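PDB 4FYE: SidF, inhibitor of growth family, member 3 from Legionella pneumophila subsp. pneumophila, which acts as a phosphoinositide phosphatase, probably removing the 3-phosphate of phosphatidylinositol 3,4,5-trisphosphate. Local coordinates for residues A[208-212]-A[213-217]; A[559-562]-A[563-567]. The protein carries 1 engineered substitution. One frame throughout, in Å; residues are numbered along the deposited sequence.

Contact 1: residues A[208-212]-A[213-217]; sequences GRYTK and RQQRL
Thr211 and Gln214 form a capping box at the start of helix 212-216. Thr211 is the N-cap residue. The side chain of each residue accepts the backbone N-H of the other. Gln214 N donates to Thr211 OG1 at 3.2 Å, in a nearly straight bond (N-H...O 168°). In return Thr211 N donates to Gln214 OE1 at 2.8 Å, with the donor tilted 18° from the amide carbonyl plane. Thr211 OG1 also makes a weak bond to OE1. The torsions set this up. OG1 of Thr211 sits between the backbone N and the carbonyl carbon (chi1 58°), facing the first turn. The Gln214 chain runs extended beyond CG and carries OE1 back to the loop.

Backbone bonds begin the helix proper. Gln215 N donates to Thr211 O, and Arg216 N to Lys212 O.

Packing comes from Tyr210. OE1 of Gln214 lies at the edge of the Tyr210 ring, in its plane, 3.6 Å from Tyr210 CD1. The amide stands almost perpendicular to the ring. OE1 of Gln215 approaches the ring obliquely, 3.8 Å from Tyr210 CD2.

Other partners tie the cap to the fold. Thr211 and Gln214 pack on helix 284-311, where Gln214 NE2 bonds Glu300. The guanidinium of Arg213 turns away to a salt bridge with Glu299 and a cation-pi contact with Phe507. The capping box joins the loop after strand 199-206 to helix 212-216. Even the aliphatic stem of Gln214 takes part, with CG 3.4 Å from Thr211 OG1.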
loop_
_atom_site.group_PDB
_atom_site.type_symbol
_atom_site.label_atom_id
_atom_site.label_comp_id
_atom_site.label_asym_id
_atom_site.label_seq_id
_atom_site.Cartn_x
_atom_site.Cartn_y
_atom_site.Cartn_z
ATOM N N GLY A 208 -5.452 8.628 -6.313
ATOM C CA GLY A 208 -6.629 7.959 -6.793
ATOM C C GLY A 208 -7.604 9.027 -7.216
ATOM O O GLY A 208 -7.660 10.110 -6.620
ATOM N N ARG A 209 -8.377 8.691 -8.238
ATOM C CA ARG A 209 -9.281 9.580 -8.864
ATOM C C ARG A 209 -10.283 8.662 -9.556
ATOM O O ARG A 209 -9.940 7.581 -10.014
ATOM C CB ARG A 209 -8.487 10.439 -9.842
ATOM C CG ARG A 209 -9.300 11.280 -10.776
ATOM C CD ARG A 209 -8.404 12.105 -11.664
ATOM N NE ARG A 209 -9.057 13.356 -12.045
ATOM C CZ ARG A 209 -8.915 14.506 -11.385
ATOM N NH1 ARG A 209 -8.140 14.565 -10.296
ATOM N NH2 ARG A 209 -9.545 15.598 -11.821
ATOM N N TYR A 210 -11.547 9.061 -9.596
ATOM C CA TYR A 210 -12.577 8.195 -10.166
ATOM C C TYR A 210 -12.426 7.983 -11.673
ATOM O O TYR A 210 -12.113 8.922 -12.405
ATOM C CB TYR A 210 -13.940 8.802 -9.896
ATOM C CG TYR A 210 -14.391 8.699 -8.479
ATOM C CD1 TYR A 210 -14.373 7.483 -7.809
ATOM C CD2 TYR A 210 -14.896 9.816 -7.808
ATOM C CE1 TYR A 210 -14.826 7.382 -6.490
ATOM C CE2 TYR A 210 -15.358 9.736 -6.488
ATOM C CZ TYR A 210 -15.336 8.521 -5.836
ATOM O OH TYR A 210 -15.779 8.441 -4.531
ATOM N N THR A 211 -12.684 6.774 -12.158
ATOM C CA THR A 211 -12.754 6.581 -13.618
ATOM C C THR A 211 -14.056 7.152 -14.180
ATOM O O THR A 211 -15.003 7.389 -13.437
ATOM C CB THR A 211 -12.737 5.120 -14.029
ATOM O OG1 THR A 211 -13.827 4.458 -13.413
ATOM C CG2 THR A 211 -11.441 4.423 -13.629
ATOM N N LYS A 212 -14.124 7.376 -15.483
ATOM C CA LYS A 212 -15.334 7.952 -15.995
ATOM C C LYS A 212 -16.503 7.004 -15.753
ATOM O O LYS A 212 -17.580 7.436 -15.389
ATOM C CB LYS A 212 -15.209 8.385 -17.468
ATOM C CG LYS A 212 -14.169 9.472 -17.618
ATOM C CD LYS A 212 -14.559 10.540 -18.609
ATOM C CE LYS A 212 -13.372 11.419 -18.984
ATOM N NZ LYS A 212 -13.499 11.960 -20.395
ATOM N N ARG A 213 -16.281 5.718 -15.975
ATOM C CA ARG A 213 -17.302 4.734 -15.699
ATOM C C ARG A 213 -17.838 4.866 -14.268
ATOM O O ARG A 213 -19.038 4.937 -14.071
ATOM C CB ARG A 213 -16.746 3.339 -15.903
ATOM C CG ARG A 213 -17.786 2.246 -15.854
ATOM C CD ARG A 213 -17.101 0.951 -15.510
ATOM N NE ARG A 213 -16.194 0.589 -16.577
ATOM C CZ ARG A 213 -16.582 0.007 -17.708
ATOM N NH1 ARG A 213 -17.867 -0.276 -17.904
ATOM N NH2 ARG A 213 -15.684 -0.300 -18.634
ATOM N N GLN A 214 -16.967 4.909 -13.273
ATOM C CA GLN A 214 -17.421 5.151 -11.894
ATOM C C GLN A 214 -18.197 6.478 -11.800
ATOM O O GLN A 214 -19.240 6.568 -11.173
ATOM C CB GLN A 214 -16.236 5.180 -10.918
ATOM C CG GLN A 214 -15.628 3.830 -10.584
ATOM C CD GLN A 214 -14.242 3.969 -9.965
ATOM O OE1 GLN A 214 -13.530 4.939 -10.250
ATOM N NE2 GLN A 214 -13.825 2.968 -9.172
ATOM N N GLN A 215 -17.670 7.500 -12.450
ATOM C CA GLN A 215 -18.218 8.822 -12.359
ATOM C C GLN A 215 -19.699 8.809 -12.754
ATOM O O GLN A 215 -20.520 9.363 -12.024
ATOM C CB GLN A 215 -17.365 9.805 -13.179
ATOM C CG GLN A 215 -17.338 11.262 -12.696
ATOM C CD GLN A 215 -17.050 11.466 -11.184
ATOM O OE1 GLN A 215 -15.949 11.872 -10.797
ATOM N NE2 GLN A 215 -18.058 11.224 -10.334
ATOM N N ARG A 216 -20.067 8.138 -13.842
ATOM C CA ARG A 216 -21.472 8.135 -14.246
ATOM C C ARG A 216 -22.381 7.089 -13.541
ATOM O O ARG A 216 -23.601 7.262 -13.518
ATOM C CB ARG A 216 -21.610 8.056 -15.759
ATOM C CG ARG A 216 -21.302 6.681 -16.305
ATOM C CD ARG A 216 -21.454 6.600 -17.806
ATOM N NE ARG A 216 -20.517 5.633 -18.367
ATOM C CZ ARG A 216 -20.704 4.308 -18.376
ATOM N NH1 ARG A 216 -21.812 3.753 -17.837
ATOM N NH2 ARG A 216 -19.755 3.539 -18.926
ATOM N N LEU A 217 -21.812 6.013 -12.983
ATOM C CA LEU A 217 -22.594 5.144 -12.096
ATOM C C LEU A 217 -22.755 5.770 -10.721
ATOM O O LEU A 217 -22.888 5.069 -9.743
ATOM C CB LEU A 217 -22.001 3.729 -11.943
ATOM C CG LEU A 217 -21.627 2.831 -13.141
ATOM C CD1 LEU A 217 -20.519 1.886 -12.717
ATOM C CD2 LEU A 217 -22.768 2.028 -13.729
#

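Contact 2: residues A[559-562]-A[563-567]; sequences AYYT and EHKGQ
Tyr560 and His564, one turn apart on the long helix 522-583, stack face to face. The ring centroids are 3.5 Å apart and the planes meet at 28°. Tyr560 CG lies anti to the backbone N (chi1 180°), which lays the phenol ring against one face of the imidazole. Atoms of this pair come too close in the model and the imidazole may be turned over, so the finer detail of the stack is doubtful. A second close pair lies one residue on. CB of Lys565 rests over a face of the Tyr561 ring, toward its rim, in a CH-pi contact 4.1 Å from the ring centroid.

The solvent side is looser. Thr562 and Glu563 are exposed there. The Lys565 chain bends repeatedly and brings NZ back to Thr562 O at 2.7 Å, in the carbonyl plane, on a lone pair. Ordinary helix bonding persists between Glu563 N and Ala559 O, at 3.2 Å. The helix then kinks: Gly566 N and Gln567 N lack the usual bond to the turn before, and Gln567 N bonds weakly to His564 O instead. Tyr560 OH is hydrogen-bonded to Leu475 O, near the C-terminal end of helix 467-476, while buried Tyr561 packs on Gln610 and Glu611 of helix 590-614.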
loop_
_atom_site.group_PDB
_atom_site.type_symbol
_atom_site.label_atom_id
_atom_site.label_comp_id
_atom_site.label_asym_id
_atom_site.label_seq_id
_atom_site.Cartn_x
_atom_site.Cartn_y
_atom_site.Cartn_z
ATOM N N ALA A 559 12.958 -29.261 -6.487
ATOM C CA ALA A 559 14.067 -30.211 -6.453
ATOM C C ALA A 559 15.379 -29.576 -6.935
ATOM O O ALA A 559 16.458 -29.934 -6.441
ATOM C CB ALA A 559 13.746 -31.451 -7.272
ATOM N N TYR A 560 15.290 -28.649 -7.897
ATOM C CA TYR A 560 16.490 -28.004 -8.416
ATOM C C TYR A 560 17.084 -27.091 -7.360
ATOM O O TYR A 560 18.299 -27.106 -7.129
ATOM C CB TYR A 560 16.157 -27.178 -9.630
ATOM C CG TYR A 560 17.345 -26.465 -10.230
ATOM C CD1 TYR A 560 17.793 -25.266 -9.693
ATOM C CD2 TYR A 560 18.024 -26.997 -11.356
ATOM C CE1 TYR A 560 18.873 -24.600 -10.230
ATOM C CE2 TYR A 560 19.113 -26.338 -11.914
ATOM C CZ TYR A 560 19.537 -25.133 -11.350
ATOM O OH TYR A 560 20.605 -24.422 -11.880
ATOM N N TYR A 561 16.234 -26.310 -6.705
ATOM C CA TYR A 561 16.713 -25.373 -5.705
ATOM C C TYR A 561 17.373 -26.100 -4.551
ATOM O O TYR A 561 18.404 -25.672 -4.036
ATOM C CB TYR A 561 15.577 -24.502 -5.169
ATOM C CG TYR A 561 16.015 -23.665 -3.993
ATOM C CD1 TYR A 561 16.839 -22.572 -4.174
ATOM C CD2 TYR A 561 15.636 -23.990 -2.706
ATOM C CE1 TYR A 561 17.259 -21.812 -3.106
ATOM C CE2 TYR A 561 16.055 -23.237 -1.632
ATOM C CZ TYR A 561 16.864 -22.148 -1.843
ATOM O OH TYR A 561 17.286 -21.393 -0.787
ATOM N N THR A 562 16.774 -27.206 -4.146
ATOM C CA THR A 562 17.298 -27.944 -3.018
ATOM C C THR A 562 18.697 -28.430 -3.333
ATOM O O THR A 562 19.588 -28.362 -2.495
ATOM C CB THR A 562 16.425 -29.159 -2.697
ATOM O OG1 THR A 562 15.057 -28.851 -2.985
ATOM C CG2 THR A 562 16.559 -29.522 -1.245
ATOM N N GLU A 563 18.881 -28.930 -4.548
ATOM C CA GLU A 563 20.188 -29.384 -4.997
ATOM C C GLU A 563 21.238 -28.286 -5.126
ATOM O O GLU A 563 22.383 -28.463 -4.728
ATOM C CB GLU A 563 20.050 -30.109 -6.334
ATOM C CG GLU A 563 20.051 -31.622 -6.226
ATOM C CD GLU A 563 21.062 -32.259 -7.153
ATOM O OE1 GLU A 563 22.242 -31.861 -7.102
ATOM O OE2 GLU A 563 20.674 -33.153 -7.934
ATOM N N HIS A 564 20.848 -27.153 -5.694
ATOM C CA HIS A 564 21.813 -26.137 -6.062
ATOM C C HIS A 564 21.982 -25.018 -5.093
ATOM O O HIS A 564 22.813 -24.115 -5.303
ATOM C CB HIS A 564 21.477 -25.592 -7.433
ATOM C CG HIS A 564 21.212 -26.664 -8.450
ATOM N ND1 HIS A 564 22.181 -27.188 -9.213
ATOM C CD2 HIS A 564 20.039 -27.324 -8.795
ATOM C CE1 HIS A 564 21.657 -28.127 -10.017
ATOM N NE2 HIS A 564 20.346 -28.209 -9.757
ATOM N N LYS A 565 21.244 -25.069 -4.000
ATOM C CA LYS A 565 21.124 -23.914 -3.141
ATOM C C LYS A 565 22.475 -23.486 -2.610
ATOM O O LYS A 565 22.768 -22.300 -2.547
ATOM C CB LYS A 565 20.178 -24.226 -1.986
ATOM C CG LYS A 565 20.813 -24.101 -0.616
ATOM C CD LYS A 565 20.279 -25.164 0.329
ATOM C CE LYS A 565 20.939 -26.514 0.092
ATOM N NZ LYS A 565 19.944 -27.621 0.054
ATOM N N GLY A 566 23.310 -24.449 -2.255
ATOM C CA GLY A 566 24.587 -24.138 -1.648
ATOM C C GLY A 566 25.484 -23.331 -2.559
ATOM O O GLY A 566 26.171 -22.417 -2.112
ATOM N N GLN A 567 25.477 -23.670 -3.842
ATOM C CA GLN A 567 26.313 -22.966 -4.824
ATOM C C GLN A 567 25.717 -21.649 -5.328
ATOM O O GLN A 567 26.456 -20.715 -5.682
ATOM C CB GLN A 567 26.609 -23.819 -6.070
ATOM C CG GLN A 567 26.689 -25.323 -5.895
ATOM C CD GLN A 567 26.523 -26.049 -7.229
ATOM O OE1 GLN A 567 25.848 -27.078 -7.303
ATOM N NE2 GLN A 567 27.118 -25.500 -8.294
#

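Contacts 1 and 2 share no helix or strand. Their centres are 49 Å apart, on opposite sides of the chain's centre, and their nearest atoms are about 38 Å apart. Neither is fully core. Contact 1, at a loop-to-helix junction, is partly buried against helix 284-311, whereas contact 2 is a surface turn near a kink within one long helix. The chemistry follows the place. At a helix start, a hydroxyl and an amide carbonyl oxygen accept backbone N-H groups that have no preceding turn. In mid-helix, aromatic rings and an aliphatic stem pack one turn apart, and a lysine takes a backbone carbonyl.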